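Local coordinates for protein acyl-CoA dehydrogenase (Mycobacterium thermoresistibile, PDB 3PFD) that probably catalyses the FAD-dependent alpha,beta-dehydrogenation of saturated acyl-CoA thioesters to 2,3-dehydroacyl-CoA, passing the electrons on to an acceptor, at residues 49-54 / 219-224; 131-136 / 170-175; 175-180 / 199-204. All blocks are in the same frame, centred on the assembly; numbering follows the deposited sequence.

Contact 1 of 3, residues 49-54 / 219-224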
loop_
_atom_site.group_PDB
_atom_site.type_symbol
_atom_site.label_atom_id
_atom_site.label_comp_id
_atom_site.label_asym_id
_atom_site.label_seq_id
_atom_site.Cartn_x
_atom_site.Cartn_y
_atom_site.Cartn_z
ATOM N N ALA C 49 -1.607 -10.697 31.962
ATOM C CA ALA C 49 -0.825 -9.458 31.987
ATOM C C ALA C 49 0.204 -9.538 33.118
ATOM O O ALA C 49 0.196 -8.740 34.026
ATOM C CB ALA C 49 -1.738 -8.238 32.165
ATOM N N ARG C 50 1.065 -10.539 33.073
ATOM C CA ARG C 50 1.966 -10.804 34.185
ATOM C C ARG C 50 3.378 -10.988 33.653
ATOM O O ARG C 50 3.554 -11.490 32.534
ATOM C CB ARG C 50 1.493 -12.036 34.994
ATOM C CG ARG C 50 1.440 -13.380 34.252
ATOM C CD ARG C 50 2.599 -14.279 34.632
ATOM N NE ARG C 50 2.397 -15.690 34.288
ATOM C CZ ARG C 50 3.396 -16.534 34.009
ATOM N NH1 ARG C 50 3.142 -17.802 33.698
ATOM N NH2 ARG C 50 4.654 -16.116 34.033
ATOM N N PHE C 51 4.369 -10.585 34.455
ATOM C CA PHE C 51 5.761 -10.694 34.037
ATOM C C PHE C 51 6.140 -12.095 33.518
ATOM O O PHE C 51 5.806 -13.092 34.150
ATOM C CB PHE C 51 6.706 -10.309 35.175
ATOM C CG PHE C 51 8.132 -10.141 34.723
ATOM C CD1 PHE C 51 9.074 -11.125 34.972
ATOM C CD2 PHE C 51 8.516 -9.017 33.984
ATOM C CE1 PHE C 51 10.383 -10.980 34.518
ATOM C CE2 PHE C 51 9.831 -8.854 33.548
ATOM C CZ PHE C 51 10.758 -9.834 33.807
ATOM N N PRO C 52 6.862 -12.172 32.371
ATOM C CA PRO C 52 7.350 -13.497 31.932
ATOM C C PRO C 52 8.505 -14.054 32.800
ATOM O O PRO C 52 9.656 -14.115 32.331
ATOM C CB PRO C 52 7.797 -13.259 30.482
ATOM C CG PRO C 52 8.155 -11.775 30.417
ATOM C CD PRO C 52 7.274 -11.079 31.467
ATOM N N GLU C 53 8.191 -14.474 34.036
ATOM C CA GLU C 53 9.202 -14.972 35.000
ATOM C C GLU C 53 9.938 -16.202 34.535
ATOM O O GLU C 53 11.132 -16.337 34.761
ATOM C CB GLU C 53 8.578 -15.296 36.370
ATOM C CG GLU C 53 8.939 -14.336 37.496
ATOM C CD GLU C 53 10.442 -14.183 37.742
ATOM O OE1 GLU C 53 11.134 -15.171 38.084
ATOM O OE2 GLU C 53 10.929 -13.045 37.626
ATOM N N GLU C 54 9.200 -17.126 33.934
ATOM C CA GLU C 54 9.800 -18.340 33.375
ATOM C C GLU C 54 10.823 -18.040 32.268
ATOM O O GLU C 54 11.925 -18.609 32.263
ATOM C CB GLU C 54 8.716 -19.267 32.842
ATOM C CG GLU C 54 7.683 -19.679 33.862
ATOM C CD GLU C 54 6.457 -18.779 33.878
ATOM O OE1 GLU C 54 6.467 -17.681 33.280
ATOM O OE2 GLU C 54 5.468 -19.161 34.528
ATOM N N GLY C 219 2.268 -8.483 29.310
ATOM C CA GLY C 219 3.089 -8.912 30.443
ATOM C C GLY C 219 4.297 -8.061 30.789
ATOM O O GLY C 219 4.862 -8.213 31.854
ATOM N N SER C 220 4.724 -7.191 29.877
ATOM C CA SER C 220 5.847 -6.303 30.153
ATOM C C SER C 220 5.349 -5.179 31.038
ATOM O O SER C 220 4.452 -4.413 30.619
ATOM C CB SER C 220 6.450 -5.736 28.858
ATOM O OG SER C 220 7.403 -4.733 29.163
ATOM N N PRO C 221 5.895 -5.077 32.273
ATOM C CA PRO C 221 5.452 -3.972 33.141
ATOM C C PRO C 221 5.872 -2.623 32.543
ATOM O O PRO C 221 7.043 -2.441 32.154
ATOM C CB PRO C 221 6.179 -4.218 34.477
ATOM C CG PRO C 221 6.968 -5.516 34.312
ATOM C CD PRO C 221 7.013 -5.850 32.842
ATOM N N THR C 222 4.916 -1.704 32.464
ATOM C CA THR C 222 5.121 -0.375 31.889
ATOM C C THR C 222 4.627 0.621 32.940
ATOM O O THR C 222 3.407 0.807 33.117
ATOM C CB THR C 222 4.344 -0.217 30.559
ATOM O OG1 THR C 222 4.582 -1.357 29.714
ATOM C CG2 THR C 222 4.749 1.072 29.819
ATOM N N THR C 223 5.578 1.235 33.648
ATOM C CA THR C 223 5.276 1.967 34.881
ATOM C C THR C 223 5.699 3.427 34.901
ATOM O O THR C 223 6.605 3.842 34.182
ATOM C CB THR C 223 5.921 1.289 36.140
ATOM O OG1 THR C 223 7.341 1.496 36.147
ATOM C CG2 THR C 223 5.627 -0.203 36.161
ATOM N N GLU C 224 5.018 4.198 35.740
ATOM C CA GLU C 224 5.526 5.481 36.168
ATOM C C GLU C 224 6.666 5.278 37.188
ATOM O O GLU C 224 6.790 4.211 37.789
ATOM C CB GLU C 224 4.398 6.342 36.752
ATOM C CG GLU C 224 3.329 6.788 35.745
ATOM C CD GLU C 224 2.093 7.438 36.406
ATOM O OE1 GLU C 224 2.049 7.620 37.655
ATOM O OE2 GLU C 224 1.154 7.780 35.662
#
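Phe51 and Pro221 meet with ring edge against ring: CD2 of Phe51 lies 3.7 Å from CD of Pro221, which sits near the plane of the phenyl ring and not over it. The two side chains are set aslant to each other, and CG of Pro221 backs up the same phenyl corner. Phe51 reaches this place because its CG is anti to the backbone N (chi1 -169°), a setting that also swings the ring so that one face lies against CD of the following Pro52. Lys175 and Asn172 pack on the same phenyl group.

Gly219 fills the rest of the interface with backbone alone. Its CA comes within 3.4 Å of Arg50 O, while its carbonyl oxygen receives a CA-H...O contact from Phe51, CA to O 3.4 Å. Pro52 CD lies at the same oxygen.

Behind this surface Arg50 grips the Glu54 carboxylate end-on; NH2 meets the syn lone pair of OE1 almost straight, at 171°, and NH1 donates less directly to OE2. NH2 also bonds to Phe51 O at 3.2 Å, an oxygen that Glu53 N reaches from the opposite face of its plane. Ala49, with positive phi, closes helix 24-47 in a Schellman motif, and Pro52 is the N-cap of helix 53-61.

No conventional hydrogen bond spans the two segments: the turn between these N-terminal-domain helices rests on the middle domain, just before strand 222-233 and its flavin-touching Thr222, through van der Waals and CA-H...O contacts, while Arg50 and Glu54 pair with each other within 49-54, and Arg50 also with Glu44.

Contact 2 of 3, residues 131-136 / 170-175. With FDA (dihydroflavine-adenine dinucleotide), chain B.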
loop_
_atom_site.group_PDB
_atom_site.type_symbol
_atom_site.label_atom_id
_atom_site.label_comp_id
_atom_site.label_asym_id
_atom_site.label_seq_id
_atom_site.Cartn_x
_atom_site.Cartn_y
_atom_site.Cartn_z
ATOM N N GLU C 131 21.888 -11.296 37.336
ATOM C CA GLU C 131 21.468 -10.892 38.689
ATOM C C GLU C 131 20.608 -9.620 38.673
ATOM O O GLU C 131 19.816 -9.397 39.582
ATOM C CB GLU C 131 22.688 -10.680 39.607
ATOM N N ALA C 132 20.782 -8.783 37.659
ATOM C CA ALA C 132 20.071 -7.508 37.606
ATOM C C ALA C 132 19.597 -7.150 36.214
ATOM O O ALA C 132 20.397 -7.144 35.271
ATOM C CB ALA C 132 20.967 -6.383 38.123
ATOM N N MET C 133 18.320 -6.790 36.096
ATOM C CA MET C 133 17.832 -6.171 34.870
ATOM C C MET C 133 18.029 -4.661 34.952
ATOM O O MET C 133 18.073 -4.088 36.042
ATOM C CB MET C 133 16.355 -6.503 34.612
ATOM C CG MET C 133 15.999 -7.978 34.755
ATOM S SD MET C 133 14.273 -8.314 34.338
ATOM C CE MET C 133 13.601 -6.658 34.128
ATOM N N ALA C 134 18.156 -4.029 33.794
ATOM C CA ALA C 134 18.269 -2.573 33.701
ATOM C C ALA C 134 17.079 -2.005 32.905
ATOM O O ALA C 134 16.612 -2.647 31.985
ATOM C CB ALA C 134 19.583 -2.180 33.030
ATOM N N SER C 135 16.613 -0.814 33.282
ATOM C CA SER C 135 15.619 -0.058 32.515
ATOM C C SER C 135 16.187 1.292 32.036
ATOM O O SER C 135 17.232 1.758 32.515
ATOM C CB SER C 135 14.353 0.166 33.356
ATOM O OG SER C 135 13.709 -1.076 33.644
ATOM N N TYR C 136 15.471 1.916 31.114
ATOM C CA TYR C 136 15.850 3.186 30.510
ATOM C C TYR C 136 14.718 4.175 30.776
ATOM O O TYR C 136 13.619 4.011 30.273
ATOM C CB TYR C 136 16.052 2.969 29.004
ATOM C CG TYR C 136 16.466 4.183 28.194
ATOM C CD1 TYR C 136 17.760 4.702 28.286
ATOM C CD2 TYR C 136 15.587 4.773 27.287
ATOM C CE1 TYR C 136 18.155 5.801 27.516
ATOM C CE2 TYR C 136 15.972 5.879 26.517
ATOM C CZ TYR C 136 17.256 6.380 26.643
ATOM O OH TYR C 136 17.640 7.470 25.886
ATOM N N ILE C 170 7.861 3.338 31.474
ATOM C CA ILE C 170 9.147 2.676 31.722
ATOM C C ILE C 170 9.002 1.159 31.695
ATOM O O ILE C 170 8.434 0.541 32.602
ATOM C CB ILE C 170 9.839 3.172 33.037
ATOM C CG1 ILE C 170 9.999 4.704 33.046
ATOM C CG2 ILE C 170 11.186 2.432 33.281
ATOM C CD1 ILE C 170 10.535 5.344 31.699
ATOM N N THR C 171 9.527 0.564 30.630
ATOM C CA THR C 171 9.469 -0.881 30.414
ATOM C C THR C 171 10.291 -1.564 31.506
ATOM O O THR C 171 11.404 -1.128 31.801
ATOM C CB THR C 171 10.062 -1.216 29.045
ATOM O OG1 THR C 171 9.227 -0.668 28.038
ATOM C CG2 THR C 171 10.179 -2.704 28.822
ATOM N N ASN C 172 9.732 -2.638 32.071
ATOM C CA ASN C 172 10.352 -3.433 33.160
ATOM C C ASN C 172 10.489 -2.687 34.491
ATOM O O ASN C 172 11.137 -3.178 35.424
ATOM C CB ASN C 172 11.647 -4.158 32.723
ATOM C CG ASN C 172 11.403 -5.189 31.564
ATOM O OD1 ASN C 172 10.301 -5.756 31.416
ATOM N ND2 ASN C 172 12.436 -5.402 30.728
ATOM N N GLY C 173 9.850 -1.515 34.572
ATOM C CA GLY C 173 9.708 -0.785 35.836
ATOM C C GLY C 173 9.228 -1.739 36.918
ATOM O O GLY C 173 8.331 -2.556 36.685
ATOM N N GLY C 174 9.861 -1.691 38.083
ATOM C CA GLY C 174 9.476 -2.563 39.209
ATOM C C GLY C 174 10.143 -3.936 39.206
ATOM O O GLY C 174 10.098 -4.659 40.209
ATOM N N LYS C 175 10.739 -4.313 38.075
ATOM C CA LYS C 175 11.487 -5.561 37.996
ATOM C C LYS C 175 12.996 -5.253 37.918
ATOM O O LYS C 175 13.825 -6.078 38.308
ATOM C CB LYS C 175 11.045 -6.400 36.787
ATOM C CG LYS C 175 9.615 -6.974 36.868
ATOM C CD LYS C 175 9.460 -8.019 37.975
ATOM C CE LYS C 175 8.010 -8.117 38.429
ATOM N NZ LYS C 175 7.848 -9.071 39.565
HETATM P PA FDA B . 3.706 11.908 21.111
HETATM O O1A FDA B . 5.122 12.408 21.020
HETATM O O2A FDA B . 2.634 12.744 21.763
HETATM O O5B FDA B . 3.241 11.551 19.609
HETATM C C5B FDA B . 1.872 11.562 19.192
HETATM C C4B FDA B . 1.816 11.449 17.662
HETATM O O4B FDA B . 2.373 12.620 17.054
HETATM C C3B FDA B . 2.646 10.272 17.144
HETATM O O3B FDA B . 1.994 9.760 15.974
HETATM C C2B FDA B . 3.959 10.921 16.738
HETATM O O2B FDA B . 4.650 10.190 15.720
HETATM C C1B FDA B . 3.474 12.259 16.228
HETATM N N9A FDA B . 4.536 13.286 16.221
HETATM C C8A FDA B . 5.105 13.858 17.298
HETATM N N7A FDA B . 6.029 14.763 16.887
HETATM C C5A FDA B . 6.043 14.754 15.531
HETATM C C6A FDA B . 6.785 15.459 14.569
HETATM N N6A FDA B . 7.732 16.370 14.955
HETATM N N1A FDA B . 6.548 15.218 13.251
HETATM C C2A FDA B . 5.618 14.305 12.893
HETATM N N3A FDA B . 4.881 13.611 13.790
HETATM C C4A FDA B . 5.086 13.814 15.117
HETATM N N1 FDA B . 10.097 5.537 27.161
HETATM C C2 FDA B . 11.097 5.407 28.086
HETATM O O2 FDA B . 11.705 6.412 28.542
HETATM N N3 FDA B . 11.443 4.181 28.534
HETATM C C4 FDA B . 10.816 3.073 28.075
HETATM O O4 FDA B . 11.177 1.979 28.540
HETATM C C4X FDA B . 9.799 3.171 27.104
HETATM N N5 FDA B . 9.083 2.095 26.719
HETATM C C5X FDA B . 7.827 2.235 26.261
HETATM C C6 FDA B . 6.903 1.184 26.342
HETATM C C7 FDA B . 5.573 1.382 25.929
HETATM C C7M FDA B . 4.574 0.246 26.006
HETATM C C8 FDA B . 5.175 2.603 25.404
HETATM C C8M FDA B . 3.751 2.845 24.935
HETATM C C9 FDA B . 6.090 3.636 25.315
HETATM C C9A FDA B . 7.407 3.463 25.753
HETATM N N10 FDA B . 8.256 4.582 25.890
HETATM C C10 FDA B . 9.445 4.438 26.655
HETATM C "C1'" FDA B . 7.798 5.908 25.470
HETATM C "C2'" FDA B . 7.856 6.079 23.946
HETATM O "O2'" FDA B . 9.203 6.211 23.438
HETATM C "C3'" FDA B . 6.967 7.249 23.580
HETATM O "O3'" FDA B . 5.590 6.803 23.656
HETATM C "C4'" FDA B . 7.269 7.795 22.172
HETATM O "O4'" FDA B . 8.532 8.467 22.160
HETATM C "C5'" FDA B . 6.201 8.769 21.691
HETATM O "O5'" FDA B . 5.919 9.721 22.725
HETATM P P FDA B . 4.387 9.976 23.146
HETATM O O1P FDA B . 3.789 8.646 23.530
HETATM O O2P FDA B . 4.343 11.128 24.123
HETATM O O3P FDA B . 3.686 10.404 21.759
HETATM O O HOH W 1 16.452 -6.744 38.472
HETATM O O HOH W 2 15.324 -4.889 31.231
HETATM O O HOH W 3 13.051 0.879 30.437
#
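Met133 lays its terminal methyl against Asn172, CE to CB 3.5 Å, the two side chains crossing at about a right angle. The thioether is bent at its end (chi3 -8°), which turns CE back so that it also touches Lys175 CB at 3.7 Å. Asn172 lies in the type II turn Ile170-Gly173 that ends strand 160-171.

Ser135 OG, beside its own backbone N, lies 3.0 Å from Thr171 O, with Ser176 OG its closer polar partner. Ser135 CB packs on Ile170 CG2, while Ile170 CD1 touches Tyr136 O and reaches N3 and O2 of the flavin. Waters bridge the seam: one joins Met133 N to Lys175 O, another Ala134 O to Asn172 ND2, and a third accepts from Tyr136 N.

Both segments hold the reduced flavin. Its N3 donates to Tyr136 O at 2.8 Å, nearly straight at 173°. Thr171 N donates to O4 at 3.0 Å, and Thr171 OG1 accepts from N5 at 3.1 Å over a bent 137°.

Joined by apolar packing and water bridges, the two backbones meet the polar edge of the isoalloxazine. The N-H pointing at O4 would probably polarise that carbonyl and stabilise electron density on the reduced ring.

Contact 3 of 3, residues 175-180 / 199-204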
loop_
_atom_site.group_PDB
_atom_site.type_symbol
_atom_site.label_atom_id
_atom_site.label_comp_id
_atom_site.label_asym_id
_atom_site.label_seq_id
_atom_site.Cartn_x
_atom_site.Cartn_y
_atom_site.Cartn_z
ATOM N N LYS C 175 10.739 -4.313 38.075
ATOM C CA LYS C 175 11.487 -5.561 37.996
ATOM C C LYS C 175 12.996 -5.253 37.918
ATOM O O LYS C 175 13.825 -6.078 38.308
ATOM C CB LYS C 175 11.045 -6.400 36.787
ATOM C CG LYS C 175 9.615 -6.974 36.868
ATOM C CD LYS C 175 9.460 -8.019 37.975
ATOM C CE LYS C 175 8.010 -8.117 38.429
ATOM N NZ LYS C 175 7.848 -9.071 39.565
ATOM N N SER C 176 13.328 -4.065 37.400
ATOM C CA SER C 176 14.712 -3.646 37.231
ATOM C C SER C 176 15.390 -3.252 38.547
ATOM O O SER C 176 14.737 -2.765 39.480
ATOM C CB SER C 176 14.825 -2.516 36.195
ATOM O OG SER C 176 14.665 -3.029 34.877
ATOM N N THR C 177 16.706 -3.469 38.578
ATOM C CA THR C 177 17.584 -3.081 39.670
ATOM C C THR C 177 18.237 -1.723 39.372
ATOM O O THR C 177 18.323 -0.864 40.263
ATOM C CB THR C 177 18.663 -4.170 39.898
ATOM O OG1 THR C 177 18.034 -5.397 40.310
ATOM C CG2 THR C 177 19.671 -3.755 40.970
ATOM N N TRP C 178 18.656 -1.528 38.113
ATOM C CA TRP C 178 19.370 -0.330 37.679
ATOM C C TRP C 178 18.580 0.414 36.618
ATOM O O TRP C 178 17.979 -0.195 35.734
ATOM C CB TRP C 178 20.723 -0.701 37.097
ATOM C CG TRP C 178 21.790 -1.022 38.126
ATOM C CD1 TRP C 178 22.333 -2.248 38.394
ATOM C CD2 TRP C 178 22.459 -0.090 38.975
ATOM N NE1 TRP C 178 23.308 -2.130 39.364
ATOM C CE2 TRP C 178 23.399 -0.817 39.740
ATOM C CE3 TRP C 178 22.348 1.292 39.171
ATOM C CZ2 TRP C 178 24.220 -0.206 40.706
ATOM C CZ3 TRP C 178 23.164 1.899 40.127
ATOM C CH2 TRP C 178 24.094 1.148 40.875
ATOM N N TYR C 179 18.601 1.737 36.710
ATOM C CA TYR C 179 17.795 2.590 35.845
ATOM C C TYR C 179 18.687 3.703 35.343
ATOM O O TYR C 179 19.295 4.408 36.141
ATOM C CB TYR C 179 16.624 3.218 36.611
ATOM C CG TYR C 179 15.504 2.270 37.047
ATOM C CD1 TYR C 179 15.673 1.400 38.126
ATOM C CD2 TYR C 179 14.260 2.281 36.406
ATOM C CE1 TYR C 179 14.654 0.533 38.542
ATOM C CE2 TYR C 179 13.218 1.409 36.823
ATOM C CZ TYR C 179 13.423 0.554 37.895
ATOM O OH TYR C 179 12.415 -0.294 38.323
ATOM N N THR C 180 18.741 3.868 34.023
ATOM C CA THR C 180 19.389 5.028 33.414
ATOM C C THR C 180 18.342 6.136 33.324
ATOM O O THR C 180 17.402 6.053 32.524
ATOM C CB THR C 180 19.953 4.660 32.027
ATOM O OG1 THR C 180 20.891 3.591 32.173
ATOM C CG2 THR C 180 20.622 5.843 31.328
ATOM N N VAL C 199 20.553 5.086 38.537
ATOM C CA VAL C 199 19.779 5.031 39.758
ATOM C C VAL C 199 19.493 3.563 40.094
ATOM O O VAL C 199 19.174 2.760 39.205
ATOM C CB VAL C 199 18.443 5.841 39.632
ATOM C CG1 VAL C 199 17.575 5.670 40.891
ATOM C CG2 VAL C 199 18.707 7.355 39.356
ATOM N N HIS C 200 19.600 3.242 41.382
ATOM C CA HIS C 200 19.406 1.895 41.895
ATOM C C HIS C 200 18.053 1.785 42.602
ATOM O O HIS C 200 17.593 2.747 43.214
ATOM C CB HIS C 200 20.557 1.535 42.844
ATOM C CG HIS C 200 20.586 0.096 43.265
ATOM N ND1 HIS C 200 19.807 -0.398 44.288
ATOM C CD2 HIS C 200 21.316 -0.951 42.812
ATOM C CE1 HIS C 200 20.050 -1.689 44.441
ATOM N NE2 HIS C 200 20.967 -2.048 43.561
ATOM N N LYS C 201 17.417 0.617 42.478
ATOM C CA LYS C 201 16.093 0.327 43.083
ATOM C C LYS C 201 15.972 0.675 44.582
ATOM O O LYS C 201 14.875 0.983 45.062
ATOM C CB LYS C 201 15.713 -1.148 42.865
ATOM C CG LYS C 201 16.765 -2.130 43.366
ATOM C CD LYS C 201 16.334 -3.585 43.234
ATOM C CE LYS C 201 15.989 -4.176 44.576
ATOM N NZ LYS C 201 16.125 -5.672 44.577
ATOM N N ASP C 202 17.094 0.626 45.302
ATOM C CA ASP C 202 17.134 0.870 46.749
ATOM C C ASP C 202 17.560 2.292 47.125
ATOM O O ASP C 202 17.620 2.618 48.300
ATOM C CB ASP C 202 18.053 -0.146 47.445
ATOM C CG ASP C 202 17.583 -1.588 47.274
ATOM O OD1 ASP C 202 16.371 -1.826 47.141
ATOM O OD2 ASP C 202 18.429 -2.495 47.284
ATOM N N ASP C 203 17.851 3.139 46.132
ATOM C CA ASP C 203 18.098 4.557 46.414
ATOM C C ASP C 203 16.845 5.167 47.037
ATOM O O ASP C 203 15.760 5.071 46.464
ATOM C CB ASP C 203 18.457 5.340 45.156
ATOM C CG ASP C 203 19.818 4.990 44.610
ATOM O OD1 ASP C 203 20.724 4.651 45.397
ATOM O OD2 ASP C 203 19.974 5.061 43.377
ATOM N N GLU C 204 17.005 5.788 48.205
ATOM C CA GLU C 204 15.888 6.380 48.953
ATOM C C GLU C 204 15.224 7.516 48.192
ATOM O O GLU C 204 15.904 8.329 47.557
ATOM C CB GLU C 204 16.349 6.877 50.328
#
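An antiparallel beta hairpin, strands 178-184 and 194-200 of the middle domain, has its open end here. Val199 and Tyr179 form a hydrogen-bonded pair, Tyr179 N to Val199 O and Val199 N to Tyr179 O both at 2.8 Å, the latter nearly straight at 175°. Beyond it Trp178 and His200 are a non-hydrogen-bonded pair, and the ladder ends with Lys201 N to Thr177 O at 2.8 Å.

On the face carrying Trp178 and His200, the imidazole stands on the indole in a T-shaped stack, its edge toward the six-membered ring with the planes at 86° and the centroids 4.9 Å apart. His200 CD2 does the touching, 3.7 Å from Trp178 CZ2, and His200 CB adds a CH-pi contact over the same ring. With CG anti to the backbone N (chi1 -171°), the imidazole also lies alongside Thr177, whose CG2 is 3.4 Å from His200 NE2. Asp202 N bonds to His200 ND1, which restrains the ring's rotation.

Tyr179 and Val199 point to the other face, where Phe206 meets the tyrosine edge-to-face and Tyr179 OH is bonded to Gly174 N. Lys201 lays its aliphatic stem across Thr177.

After His200 the chain reverses in a type I turn to Asp203, whose OD2 accepts from His200 N and pairs with Arg236. A non-hydrogen-bonded cross-strand aromatic pair followed by a type I turn closes the open end of the hairpin, part of the beta-rich middle domain of the acyl-CoA dehydrogenase fold.

From the N terminus, the turn after helix 24-47 is met first; contact 1 closes the longest loop by bringing 49-54 to 219-224. Contacts 2 and 3 are both nested inside that loop, following in series: 131-136 packs against 170-175, and the chain then runs through the shared Lys175 into 175-180, which meets 199-204. Contacts 1 and 2 adjoin on one antiparallel sheet, where strands 160-171 and 222-233 are neighbours and Asn172 N probably donates to Pro221 O. Contacts 2 and 3 share the other sheet through strands 134-137 and 178-184. Together they tie the N-terminal helices to both middle-domain sheets, with the flavin lying at contact 2.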